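Local coordinates for KLLA0C04147p (Kluyveromyces lactis, PDB 5H2D), which binds ergosterol in the oxysterol-binding-protein-related domain that this chain comprises and, like its relatives, probably transfers sterols between membranes, at residues A[96-101]-A[197-202]; A[258-261]-A[265-268]; A[303-308]-A[314-319]. All coordinates share one frame; numbering follows the deposited sequence.

Contact 1 (A[96-101]-A[197-202]); sequences TLRLLY and KEELYT
Glu199 OE1 is gripped by two groups at once, Arg98 NE at 2.8 Å and Tyr201 OH at 2.7 Å. The two reach it from opposite faces of the carboxylate plane: NE comes from the syn side but clearly tilted out of the plane, the hydroxyl far more steeply from the other face. The arginine binds side-on, since its NH1 also meets Glu199 OE2 at 3.1 Å, from above the carboxylate plane, and both N-H bonds run almost straight. Each oxygen lies practically in the guanidinium plane, although that plane and the carboxylate are turned 39° apart. A bend at chi3 (-71°) swings the arginine's end over to the glutamate, whose chain runs extended beyond CG to meet it. The pair is buried, so its charges probably compensate each other away from solvent. Further bonds fix it from outside: Asn230 ND2 on Glu199 OE2, and the carbonyl of Phe92 on Arg98 NH2. Beside this polar cluster the tyrosine ring meets Leu99, whose CD1 approaches obliquely to 3.5 Å from Tyr201 CE2. The phenol oxygen also packs against Arg98 CB at 3.5 Å. The axes of helix segment 96-101 and strand segment 199-202 approach to 11.1 Å, their directions 41° apart. Their meeting is a case of helix-on-sheet packing, with helix 95-108 laid on antiparallel strands of the barrel-like sterol-binding domain of the OSBP family.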
ATOM      1  N   THR A  96     -16.089 -17.131  -6.605  1.00 20.09           N
ATOM      2  CA  THR A  96     -16.627 -16.252  -5.566  1.00 19.62           C
ATOM      3  C   THR A  96     -15.832 -16.361  -4.273  1.00 19.29           C
ATOM      4  O   THR A  96     -15.764 -15.387  -3.512  1.00 19.55           O
ATOM      5  CB  THR A  96     -18.106 -16.551  -5.299  1.00 22.67           C
ATOM      6  OG1 THR A  96     -18.248 -17.838  -4.676  1.00 22.08           O
ATOM      7  CG2 THR A  96     -18.893 -16.511  -6.596  1.00 25.46           C
ATOM      8  N   LEU A  97     -15.240 -17.528  -4.003  1.00 19.75           N
ATOM      9  CA  LEU A  97     -14.359 -17.694  -2.853  1.00 19.98           C
ATOM     10  C   LEU A  97     -13.000 -17.047  -3.099  1.00 19.16           C
ATOM     11  O   LEU A  97     -12.408 -16.480  -2.172  1.00 17.96           O
ATOM     12  CB  LEU A  97     -14.208 -19.182  -2.515  1.00 20.29           C
ATOM     13  CG  LEU A  97     -13.331 -19.587  -1.323  1.00 23.08           C
ATOM     14  CD1 LEU A  97     -13.810 -18.942  -0.034  1.00 18.30           C
ATOM     15  CD2 LEU A  97     -13.277 -21.107  -1.164  1.00 23.11           C
ATOM     16  N   ARG A  98     -12.501 -17.093  -4.333  1.00 18.13           N
ATOM     17  CA  ARG A  98     -11.344 -16.264  -4.657  1.00 18.28           C
ATOM     18  C   ARG A  98     -11.641 -14.800  -4.357  1.00 19.67           C
ATOM     19  O   ARG A  98     -10.816 -14.100  -3.756  1.00 17.19           O
ATOM     20  CB  ARG A  98     -10.942 -16.447  -6.121  1.00 20.12           C
ATOM     21  CG  ARG A  98     -10.588 -17.882  -6.471  1.00 18.52           C
ATOM     22  CD  ARG A  98      -9.674 -17.983  -7.691  1.00 19.84           C
ATOM     23  NE  ARG A  98     -10.359 -17.640  -8.937  1.00 22.03           N
ATOM     24  CZ  ARG A  98     -11.073 -18.507  -9.652  1.00 24.06           C
ATOM     25  NH1 ARG A  98     -11.670 -18.121 -10.772  1.00 22.22           N
ATOM     26  NH2 ARG A  98     -11.200 -19.756  -9.227  1.00 26.53           N
ATOM     27  N   LEU A  99     -12.824 -14.323  -4.751  1.00 16.69           N
ATOM     28  CA  LEU A  99     -13.176 -12.929  -4.506  1.00 17.13           C
ATOM     29  C   LEU A  99     -13.257 -12.627  -3.012  1.00 16.33           C
ATOM     30  O   LEU A  99     -12.843 -11.554  -2.569  1.00 16.18           O
ATOM     31  CB  LEU A  99     -14.492 -12.581  -5.203  1.00 18.37           C
ATOM     32  CG  LEU A  99     -14.991 -11.147  -5.047  1.00 16.48           C
ATOM     33  CD1 LEU A  99     -13.863 -10.129  -5.315  1.00 16.90           C
ATOM     34  CD2 LEU A  99     -16.191 -10.847  -5.934  1.00 20.65           C
ATOM     35  N   LEU A 100     -13.798 -13.553  -2.218  1.00 16.45           N
ATOM     36  CA  LEU A 100     -13.842 -13.336  -0.774  1.00 17.47           C
ATOM     37  C   LEU A 100     -12.450 -13.052  -0.222  1.00 17.63           C
ATOM     38  O   LEU A 100     -12.252 -12.115   0.569  1.00 17.45           O
ATOM     39  CB  LEU A 100     -14.452 -14.554  -0.077  1.00 18.53           C
ATOM     40  CG  LEU A 100     -14.431 -14.541   1.458  1.00 16.24           C
ATOM     41  CD1 LEU A 100     -15.321 -13.424   2.008  1.00 16.85           C
ATOM     42  CD2 LEU A 100     -14.831 -15.895   2.018  1.00 16.26           C
ATOM     43  N   TYR A 101     -11.473 -13.864  -0.619  1.00 16.99           N
ATOM     44  CA  TYR A 101     -10.126 -13.687  -0.094  1.00 16.18           C
ATOM     45  C   TYR A 101      -9.441 -12.458  -0.689  1.00 16.43           C
ATOM     46  O   TYR A 101      -8.683 -11.784   0.018  1.00 15.13           O
ATOM     47  CB  TYR A 101      -9.318 -14.969  -0.305  1.00 16.76           C
ATOM     48  CG  TYR A 101      -9.584 -15.985   0.794  1.00 18.17           C
ATOM     49  CD1 TYR A 101     -10.843 -16.560   0.943  1.00 20.01           C
ATOM     50  CD2 TYR A 101      -8.587 -16.358   1.681  1.00 16.09           C
ATOM     51  CE1 TYR A 101     -11.098 -17.468   1.953  1.00 20.42           C
ATOM     52  CE2 TYR A 101      -8.832 -17.265   2.695  1.00 18.19           C
ATOM     53  CZ  TYR A 101     -10.092 -17.825   2.818  1.00 23.60           C
ATOM     54  OH  TYR A 101     -10.364 -18.741   3.814  1.00 22.26           O
ATOM     55  N   LYS A 197      -9.395 -18.903 -16.218  1.00 30.67           N
ATOM     56  CA  LYS A 197      -8.318 -18.186 -16.874  1.00 26.86           C
ATOM     57  C   LYS A 197      -7.852 -17.049 -15.970  1.00 29.69           C
ATOM     58  O   LYS A 197      -8.519 -16.690 -14.997  1.00 27.70           O
ATOM     59  CB  LYS A 197      -8.786 -17.634 -18.220  1.00 32.52           C
ATOM     60  CG  LYS A 197     -10.279 -17.314 -18.237  1.00 39.61           C
ATOM     61  CD  LYS A 197     -10.626 -16.080 -19.068  1.00 37.20           C
ATOM     62  CE  LYS A 197     -12.110 -15.768 -18.946  1.00 35.86           C
ATOM     63  NZ  LYS A 197     -12.472 -14.438 -19.507  1.00 38.39           N
ATOM     64  N   GLU A 198      -6.687 -16.494 -16.292  1.00 27.64           N
ATOM     65  CA  GLU A 198      -6.224 -15.293 -15.601  1.00 24.36           C
ATOM     66  C   GLU A 198      -7.355 -14.274 -15.531  1.00 22.05           C
ATOM     67  O   GLU A 198      -8.047 -14.026 -16.522  1.00 24.21           O
ATOM     68  CB  GLU A 198      -5.012 -14.716 -16.334  1.00 25.41           C
ATOM     69  CG  GLU A 198      -4.368 -13.511 -15.669  1.00 25.30           C
ATOM     70  CD  GLU A 198      -3.091 -13.088 -16.374  1.00 24.17           C
ATOM     71  OE1 GLU A 198      -2.005 -13.550 -15.973  1.00 28.28           O
ATOM     72  OE2 GLU A 198      -3.171 -12.304 -17.344  1.00 34.68           O
ATOM     73  N   GLU A 199      -7.559 -13.692 -14.346  1.00 21.04           N
ATOM     74  CA  GLU A 199      -8.703 -12.824 -14.099  1.00 16.97           C
ATOM     75  C   GLU A 199      -8.255 -11.526 -13.434  1.00 18.43           C
ATOM     76  O   GLU A 199      -7.268 -11.499 -12.697  1.00 20.03           O
ATOM     77  CB  GLU A 199      -9.753 -13.524 -13.217  1.00 18.64           C
ATOM     78  CG  GLU A 199      -9.217 -13.935 -11.863  1.00 19.56           C
ATOM     79  CD  GLU A 199     -10.169 -14.813 -11.092  1.00 20.41           C
ATOM     80  OE1 GLU A 199      -9.878 -15.096  -9.911  1.00 20.76           O
ATOM     81  OE2 GLU A 199     -11.189 -15.233 -11.679  1.00 22.73           O
ATOM     82  N   LEU A 200      -9.003 -10.458 -13.696  1.00 16.73           N
ATOM     83  CA  LEU A 200      -8.681  -9.119 -13.212  1.00 17.00           C
ATOM     84  C   LEU A 200      -9.750  -8.619 -12.254  1.00 18.63           C
ATOM     85  O   LEU A 200     -10.928  -8.552 -12.617  1.00 18.30           O
ATOM     86  CB  LEU A 200      -8.558  -8.133 -14.374  1.00 19.04           C
ATOM     87  CG  LEU A 200      -8.398  -6.662 -13.979  1.00 18.16           C
ATOM     88  CD1 LEU A 200      -7.065  -6.459 -13.260  1.00 18.20           C
ATOM     89  CD2 LEU A 200      -8.503  -5.753 -15.198  1.00 17.61           C
ATOM     90  N   TYR A 201      -9.329  -8.217 -11.054  1.00 16.23           N
ATOM     91  CA  TYR A 201     -10.175  -7.510 -10.103  1.00 15.54           C
ATOM     92  C   TYR A 201      -9.749  -6.047 -10.058  1.00 16.77           C
ATOM     93  O   TYR A 201      -8.555  -5.748 -10.123  1.00 14.36           O
ATOM     94  CB  TYR A 201     -10.050  -8.118  -8.704  1.00 17.43           C
ATOM     95  CG  TYR A 201     -10.392  -9.590  -8.592  1.00 14.00           C
ATOM     96  CD1 TYR A 201      -9.458 -10.582  -8.898  1.00 15.72           C
ATOM     97  CD2 TYR A 201     -11.640  -9.986  -8.137  1.00 18.06           C
ATOM     98  CE1 TYR A 201      -9.780 -11.924  -8.770  1.00 16.78           C
ATOM     99  CE2 TYR A 201     -11.971 -11.319  -8.018  1.00 16.72           C
ATOM    100  CZ  TYR A 201     -11.040 -12.283  -8.330  1.00 18.59           C
ATOM    101  OH  TYR A 201     -11.379 -13.620  -8.198  1.00 20.99           O
ATOM    102  N   THR A 202     -10.710  -5.130  -9.955  1.00 13.70           N
ATOM    103  CA  THR A 202     -10.374  -3.723  -9.735  1.00 14.07           C
ATOM    104  C   THR A 202     -11.223  -3.135  -8.614  1.00 16.20           C
ATOM    105  O   THR A 202     -12.348  -3.584  -8.359  1.00 15.82           O
ATOM    106  CB  THR A 202     -10.548  -2.864 -11.004  1.00 15.82           C
ATOM    107  OG1 THR A 202     -11.908  -2.939 -11.456  1.00 17.01           O
ATOM    108  CG2 THR A 202      -9.623  -3.328 -12.122  1.00 15.50           C
TER

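Contact 2 (A[258-261]-A[265-268]); sequences VYNA and KEWI
Val258 and Trp267 stand side by side and point the same way, CB to CB 4.0 Å apart, with Val258 CG1 reaching toward CD1 of the indole at an oblique angle. Tyr259 and Lys265 repeat this alongside relationship on the other face of the sheet. There the aliphatic part of the lysine runs along the phenol: Lys265 CB lies 3.8 Å from Tyr259 CE1, and after the turn at chi3 (-73°) Lys265 CE comes to 3.5 Å from Tyr259 OH. Lys265 NZ hydrogen-bonds to the carbonyl oxygens of Ser287 and Glu289.

These pairs belong to the beta hairpin of strands 253-259 and 265-272, and between them the register slips by one residue. Glu266 and Trp267 both face Val258, which makes a classic beta bulge. Val258 O is accordingly shared: Glu266 N binds it at 2.8 Å, while Trp267 N adds a weak bond at 3.4 Å. Val258 N returns a bond of 2.8 Å to Trp267 O.

Near the turn the third pair meets differently. Asn260 and Glu266 cross at about a right angle, and their amide and carboxylate planes are 83° apart. With CG between the backbone N and the carbonyl carbon (chi1 64°), the asparagine sends ND2 to Glu266 OE2 at 3.2 Å. The oxygen lies in the amide plane, and ND2 comes to its anti side, tilted well out of the carboxylate plane, along an almost perfectly straight N-H. Glu266 OE1 forms a salt bridge with Lys281, and Asn260 OD1 accepts from Gly264 N within the turn.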
ATOM      1  N   VAL A 258     -20.292 -10.864  -0.790  1.00 18.29           N
ATOM      2  CA  VAL A 258     -19.744 -11.341  -2.058  1.00 17.72           C
ATOM      3  C   VAL A 258     -20.877 -11.934  -2.885  1.00 21.51           C
ATOM      4  O   VAL A 258     -21.583 -12.842  -2.424  1.00 20.12           O
ATOM      5  CB  VAL A 258     -18.640 -12.389  -1.842  1.00 18.54           C
ATOM      6  CG1 VAL A 258     -18.040 -12.810  -3.172  1.00 18.87           C
ATOM      7  CG2 VAL A 258     -17.556 -11.851  -0.914  1.00 19.49           C
ATOM      8  N   TYR A 259     -21.025 -11.450  -4.115  1.00 20.03           N
ATOM      9  CA  TYR A 259     -22.095 -11.881  -5.004  1.00 22.33           C
ATOM     10  C   TYR A 259     -21.530 -12.545  -6.251  1.00 24.35           C
ATOM     11  O   TYR A 259     -20.482 -12.136  -6.765  1.00 21.79           O
ATOM     12  CB  TYR A 259     -22.963 -10.699  -5.420  1.00 21.41           C
ATOM     13  CG  TYR A 259     -23.612  -9.977  -4.268  1.00 25.43           C
ATOM     14  CD1 TYR A 259     -24.867 -10.359  -3.799  1.00 23.47           C
ATOM     15  CD2 TYR A 259     -22.981  -8.897  -3.655  1.00 24.84           C
ATOM     16  CE1 TYR A 259     -25.468  -9.696  -2.753  1.00 24.21           C
ATOM     17  CE2 TYR A 259     -23.576  -8.224  -2.607  1.00 23.72           C
ATOM     18  CZ  TYR A 259     -24.822  -8.623  -2.160  1.00 24.29           C
ATOM     19  OH  TYR A 259     -25.405  -7.950  -1.110  1.00 26.79           O
ATOM     20  N   ASN A 260     -22.240 -13.559  -6.748  1.00 23.25           N
ATOM     21  CA  ASN A 260     -21.944 -14.080  -8.072  1.00 26.19           C
ATOM     22  C   ASN A 260     -22.527 -13.140  -9.128  1.00 21.51           C
ATOM     23  O   ASN A 260     -23.166 -12.133  -8.820  1.00 23.14           O
ATOM     24  CB  ASN A 260     -22.450 -15.519  -8.215  1.00 28.37           C
ATOM     25  CG  ASN A 260     -23.966 -15.636  -8.110  1.00 24.93           C
ATOM     26  OD1 ASN A 260     -24.704 -14.845  -8.678  1.00 24.90           O
ATOM     27  ND2 ASN A 260     -24.426 -16.645  -7.380  1.00 27.36           N
ATOM     28  N   ALA A 261     -22.284 -13.459 -10.401  1.00 24.84           N
ATOM     29  CA  ALA A 261     -22.636 -12.539 -11.479  1.00 27.05           C
ATOM     30  C   ALA A 261     -24.143 -12.342 -11.622  1.00 32.13           C
ATOM     31  O   ALA A 261     -24.572 -11.330 -12.184  1.00 30.45           O
ATOM     32  CB  ALA A 261     -22.048 -13.038 -12.801  1.00 25.64           C
ATOM     33  N   LYS A 265     -26.103 -13.845  -3.435  1.00 24.45           N
ATOM     34  CA  LYS A 265     -25.161 -13.672  -2.333  1.00 21.19           C
ATOM     35  C   LYS A 265     -24.524 -15.015  -1.990  1.00 26.95           C
ATOM     36  O   LYS A 265     -25.228 -15.988  -1.698  1.00 25.79           O
ATOM     37  CB  LYS A 265     -25.872 -13.072  -1.120  1.00 25.57           C
ATOM     38  CG  LYS A 265     -24.953 -12.745   0.050  1.00 26.95           C
ATOM     39  CD  LYS A 265     -25.719 -12.156   1.224  1.00 25.79           C
ATOM     40  CE  LYS A 265     -26.164 -10.732   0.946  1.00 26.26           C
ATOM     41  NZ  LYS A 265     -26.992 -10.194   2.067  1.00 30.07           N
ATOM     42  N   GLU A 266     -23.193 -15.084  -2.053  1.00 21.22           N
ATOM     43  CA  GLU A 266     -22.474 -16.327  -1.819  1.00 21.50           C
ATOM     44  C   GLU A 266     -21.725 -16.353  -0.502  1.00 20.54           C
ATOM     45  O   GLU A 266     -21.603 -17.419   0.109  1.00 20.19           O
ATOM     46  CB  GLU A 266     -21.472 -16.590  -2.953  1.00 22.23           C
ATOM     47  CG  GLU A 266     -22.109 -16.793  -4.328  1.00 24.47           C
ATOM     48  CD  GLU A 266     -22.206 -18.261  -4.711  1.00 27.75           C
ATOM     49  OE1 GLU A 266     -22.070 -19.127  -3.813  1.00 26.99           O
ATOM     50  OE2 GLU A 266     -22.387 -18.550  -5.915  1.00 29.79           O
ATOM     51  N   TRP A 267     -21.207 -15.208  -0.060  1.00 17.93           N
ATOM     52  CA  TRP A 267     -20.403 -15.126   1.149  1.00 21.40           C
ATOM     53  C   TRP A 267     -20.649 -13.779   1.809  1.00 19.77           C
ATOM     54  O   TRP A 267     -20.936 -12.787   1.134  1.00 17.39           O
ATOM     55  CB  TRP A 267     -18.898 -15.271   0.855  1.00 17.64           C
ATOM     56  CG  TRP A 267     -18.508 -16.449   0.016  1.00 17.27           C
ATOM     57  CD1 TRP A 267     -18.431 -16.499  -1.349  1.00 20.20           C
ATOM     58  CD2 TRP A 267     -18.104 -17.739   0.488  1.00 18.08           C
ATOM     59  NE1 TRP A 267     -18.012 -17.743  -1.754  1.00 20.62           N
ATOM     60  CE2 TRP A 267     -17.809 -18.526  -0.647  1.00 20.27           C
ATOM     61  CE3 TRP A 267     -17.963 -18.304   1.755  1.00 17.80           C
ATOM     62  CZ2 TRP A 267     -17.388 -19.849  -0.549  1.00 19.33           C
ATOM     63  CZ3 TRP A 267     -17.538 -19.615   1.854  1.00 21.17           C
ATOM     64  CH2 TRP A 267     -17.253 -20.374   0.707  1.00 21.64           C
ATOM     65  N   ILE A 268     -20.555 -13.757   3.139  1.00 18.00           N
ATOM     66  CA  ILE A 268     -20.479 -12.512   3.892  1.00 20.08           C
ATOM     67  C   ILE A 268     -19.253 -12.607   4.786  1.00 17.99           C
ATOM     68  O   ILE A 268     -18.759 -13.693   5.091  1.00 17.92           O
ATOM     69  CB  ILE A 268     -21.741 -12.225   4.736  1.00 20.01           C
ATOM     70  CG1 ILE A 268     -22.055 -13.419   5.647  1.00 22.62           C
ATOM     71  CG2 ILE A 268     -22.917 -11.843   3.831  1.00 21.48           C
ATOM     72  CD1 ILE A 268     -23.246 -13.201   6.568  1.00 29.08           C
TER

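Contact 3 (A[303-308]-A[314-319]); sequences TSSGGP and RFNVWH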
ATOM      1  N   THR A 303     -16.110 -20.427  14.965  1.00 51.44           N
ATOM      2  CA  THR A 303     -14.829 -20.575  15.642  1.00 52.63           C
ATOM      3  C   THR A 303     -14.013 -21.706  15.014  1.00 53.10           C
ATOM      4  O   THR A 303     -13.579 -22.625  15.706  1.00 57.22           O
ATOM      5  CB  THR A 303     -15.014 -20.856  17.154  1.00 54.62           C
ATOM      6  OG1 THR A 303     -15.863 -19.860  17.729  1.00 54.59           O
ATOM      7  CG2 THR A 303     -13.668 -20.844  17.874  1.00 52.86           C
ATOM      8  N   SER A 304     -13.820 -21.641  13.697  1.00 50.00           N
ATOM      9  CA  SER A 304     -13.009 -22.615  12.977  1.00 47.83           C
ATOM     10  C   SER A 304     -11.840 -21.896  12.319  1.00 46.50           C
ATOM     11  O   SER A 304     -12.040 -21.029  11.461  1.00 38.51           O
ATOM     12  CB  SER A 304     -13.842 -23.386  11.945  1.00 44.06           C
ATOM     13  OG  SER A 304     -14.470 -22.520  11.011  1.00 42.38           O
ATOM     14  N   SER A 305     -10.627 -22.242  12.739  1.00 50.62           N
ATOM     15  CA  SER A 305      -9.423 -21.712  12.115  1.00 47.14           C
ATOM     16  C   SER A 305      -8.765 -22.798  11.276  1.00 51.02           C
ATOM     17  O   SER A 305      -7.617 -23.176  11.527  1.00 53.61           O
ATOM     18  CB  SER A 305      -8.451 -21.174  13.171  1.00 48.69           C
ATOM     19  OG  SER A 305      -8.378 -19.761  13.133  1.00 46.59           O
ATOM     20  N   GLY A 306      -9.496 -23.316  10.290  1.00 48.35           N
ATOM     21  CA  GLY A 306      -8.995 -24.395   9.464  1.00 46.48           C
ATOM     22  C   GLY A 306      -9.224 -24.168   7.985  1.00 44.93           C
ATOM     23  O   GLY A 306      -8.877 -25.020   7.159  1.00 47.44           O
ATOM     24  N   GLY A 307      -9.805 -23.025   7.631  1.00 34.34           N
ATOM     25  CA  GLY A 307     -10.017 -22.695   6.243  1.00 31.52           C
ATOM     26  C   GLY A 307     -11.481 -22.528   5.902  1.00 29.17           C
ATOM     27  O   GLY A 307     -12.356 -22.584   6.774  1.00 30.52           O
ATOM     28  N   PRO A 308     -11.778 -22.334   4.620  1.00 24.93           N
ATOM     29  CA  PRO A 308     -13.152 -22.017   4.220  1.00 21.13           C
ATOM     30  C   PRO A 308     -14.107 -23.170   4.476  1.00 23.09           C
ATOM     31  O   PRO A 308     -13.735 -24.345   4.443  1.00 28.81           O
ATOM     32  CB  PRO A 308     -13.035 -21.735   2.718  1.00 24.02           C
ATOM     33  CG  PRO A 308     -11.583 -21.534   2.464  1.00 26.06           C
ATOM     34  CD  PRO A 308     -10.850 -22.329   3.476  1.00 27.89           C
ATOM     35  N   ARG A 314     -19.058 -20.352  10.526  1.00 22.93           N
ATOM     36  CA  ARG A 314     -18.085 -19.274  10.395  1.00 23.36           C
ATOM     37  C   ARG A 314     -16.662 -19.816  10.398  1.00 24.82           C
ATOM     38  O   ARG A 314     -16.352 -20.811  11.057  1.00 26.02           O
ATOM     39  CB  ARG A 314     -18.249 -18.256  11.525  1.00 29.90           C
ATOM     40  CG  ARG A 314     -19.547 -17.473  11.467  1.00 35.20           C
ATOM     41  CD  ARG A 314     -19.461 -16.184  12.279  1.00 42.72           C
ATOM     42  NE  ARG A 314     -19.146 -16.427  13.686  1.00 48.51           N
ATOM     43  CZ  ARG A 314     -17.935 -16.290  14.218  1.00 48.06           C
ATOM     44  NH1 ARG A 314     -17.745 -16.532  15.509  1.00 56.00           N
ATOM     45  NH2 ARG A 314     -16.913 -15.906  13.464  1.00 47.36           N
ATOM     46  N   PHE A 315     -15.783 -19.138   9.658  1.00 18.73           N
ATOM     47  CA  PHE A 315     -14.371 -19.491   9.657  1.00 19.72           C
ATOM     48  C   PHE A 315     -13.535 -18.221   9.666  1.00 19.39           C
ATOM     49  O   PHE A 315     -13.923 -17.212   9.070  1.00 20.56           O
ATOM     50  CB  PHE A 315     -14.000 -20.364   8.450  1.00 21.22           C
ATOM     51  CG  PHE A 315     -14.407 -19.786   7.122  1.00 21.51           C
ATOM     52  CD1 PHE A 315     -15.705 -19.939   6.652  1.00 22.31           C
ATOM     53  CD2 PHE A 315     -13.488 -19.116   6.332  1.00 21.31           C
ATOM     54  CE1 PHE A 315     -16.089 -19.425   5.426  1.00 18.81           C
ATOM     55  CE2 PHE A 315     -13.861 -18.598   5.101  1.00 23.09           C
ATOM     56  CZ  PHE A 315     -15.164 -18.746   4.647  1.00 21.20           C
ATOM     57  N   ASN A 316     -12.403 -18.279  10.364  1.00 22.23           N
ATOM     58  CA  ASN A 316     -11.471 -17.158  10.392  1.00 20.97           C
ATOM     59  C   ASN A 316     -10.742 -17.046   9.062  1.00 23.02           C
ATOM     60  O   ASN A 316     -10.389 -18.052   8.439  1.00 23.00           O
ATOM     61  CB  ASN A 316     -10.468 -17.336  11.530  1.00 24.50           C
ATOM     62  CG  ASN A 316     -11.126 -17.293  12.893  1.00 30.31           C
ATOM     63  OD1 ASN A 316     -12.108 -16.581  13.092  1.00 36.67           O
ATOM     64  ND2 ASN A 316     -10.591 -18.064  13.839  1.00 36.29           N
ATOM     65  N   VAL A 317     -10.519 -15.809   8.617  1.00 18.68           N
ATOM     66  CA  VAL A 317      -9.813 -15.545   7.374  1.00 18.21           C
ATOM     67  C   VAL A 317      -8.557 -14.719   7.605  1.00 20.61           C
ATOM     68  O   VAL A 317      -7.514 -14.986   6.996  1.00 20.95           O
ATOM     69  CB  VAL A 317     -10.730 -14.856   6.338  1.00 18.55           C
ATOM     70  CG1 VAL A 317     -11.892 -15.769   5.958  1.00 22.12           C
ATOM     71  CG2 VAL A 317     -11.246 -13.540   6.872  1.00 28.60           C
ATOM     72  N   TRP A 318      -8.626 -13.716   8.482  1.00 17.18           N
ATOM     73  CA  TRP A 318      -7.499 -12.816   8.695  1.00 18.42           C
ATOM     74  C   TRP A 318      -7.427 -12.379  10.154  1.00 15.38           C
ATOM     75  O   TRP A 318      -8.456 -12.115  10.781  1.00 16.64           O
ATOM     76  CB  TRP A 318      -7.609 -11.585   7.779  1.00 15.54           C
ATOM     77  CG  TRP A 318      -6.634 -10.521   8.152  1.00 14.52           C
ATOM     78  CD1 TRP A 318      -5.310 -10.467   7.816  1.00 15.63           C
ATOM     79  CD2 TRP A 318      -6.889  -9.381   8.977  1.00 14.72           C
ATOM     80  NE1 TRP A 318      -4.725  -9.361   8.384  1.00 13.95           N
ATOM     81  CE2 TRP A 318      -5.673  -8.674   9.097  1.00 14.05           C
ATOM     82  CE3 TRP A 318      -8.023  -8.888   9.625  1.00 16.64           C
ATOM     83  CZ2 TRP A 318      -5.566  -7.490   9.827  1.00 14.60           C
ATOM     84  CZ3 TRP A 318      -7.916  -7.711  10.356  1.00 18.16           C
ATOM     85  CH2 TRP A 318      -6.692  -7.032  10.453  1.00 16.78           C
ATOM     86  N   HIS A 319      -6.207 -12.294  10.685  1.00 17.38           N
ATOM     87  CA  HIS A 319      -5.978 -11.718  12.003  1.00 17.70           C
ATOM     88  C   HIS A 319      -4.731 -10.850  11.959  1.00 15.99           C
ATOM     89  O   HIS A 319      -3.765 -11.182  11.268  1.00 17.13           O
ATOM     90  CB  HIS A 319      -5.807 -12.804  13.077  1.00 21.25           C
ATOM     91  CG  HIS A 319      -5.899 -12.287  14.480  1.00 28.08           C
ATOM     92  ND1 HIS A 319      -4.905 -11.524  15.061  1.00 24.65           N
ATOM     93  CD2 HIS A 319      -6.867 -12.421  15.418  1.00 29.15           C
ATOM     94  CE1 HIS A 319      -5.257 -11.213  16.295  1.00 26.74           C
ATOM     95  NE2 HIS A 319      -6.444 -11.741  16.536  1.00 28.94           N
TER
HETATM   96  O   HOH W   1     -14.511 -18.149  13.281  1.00 39.82           O
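One face of the Phe315 ring carries Pro308, whose CA sits over the ring centre, 3.6 Å from the centroid and 13° off the normal, a CH-pi contact. Pro308 CB adds an apolar contact, 4.0 Å from Phe315 CE2, and Gly307 O comes up obliquely on CG. Over a face of the Arg314 guanidinium lies the backbone N of Thr303. This is a loop packed against a strand of an antiparallel pairing: strand 314-319 has strand 276-281 as its neighbour, and the irregular loop 303-308 comes just before it in the chain. Residues 303-305 run in the same direction as the strand, Ser304 beside Phe315 and Ser305 beside Asn316, and 306-308 then turn back to the phenylalanine ring. A chi1 of 53° sets that ring between the two backbone branches, facing the proline. Cut back to an alanine, this residue would probably leave Pro308 CA without the ring face it rests on and open a gap beside Tyr101, which also touches both residues.

Backbone and side chains then tie loop to strand. Asn316 N donates to Ser304 O at 3.0 Å, while Ser304 OG makes a short bond of 2.5 Å to Arg314 O, in the carbonyl plane and on a lone pair. Asn316 ND2 gives a nearly straight bond of 2.9 Å to Ser305 OG, which lies in the amide plane. The other end of that amide, OD1, accepts from Ser278 OG and from a water that also takes a weak bond from Thr303 N. Gly307 O, buried by the contact without a hydrogen-bonding partner, rests 3.2 Å from Phe315 CB.

Helix 95-108 belongs to contact 1 and packs against contacts 2 and 3. Contacts 1 and 2, their centres about 12 Å apart, are joined by a probable hydrogen bond between Trp267 NE1 and Thr96 OG1 (2.9 Å) and by Leu99 CD2 against Val258 CG1 (3.9 Å). Contact 3 lies about 19 Å from contact 1 and about 18 Å from contact 2, centre to centre. It meets the helix where Tyr101 OH touches Pro308 CG at 3.3 Å, and the hairpin where Trp267 CZ3 packs on Phe315 CZ at 3.8 Å. The ergosterol pocket draws its residues from between 57 and 220, so the segments of contacts 2 and 3 contribute none to its lining.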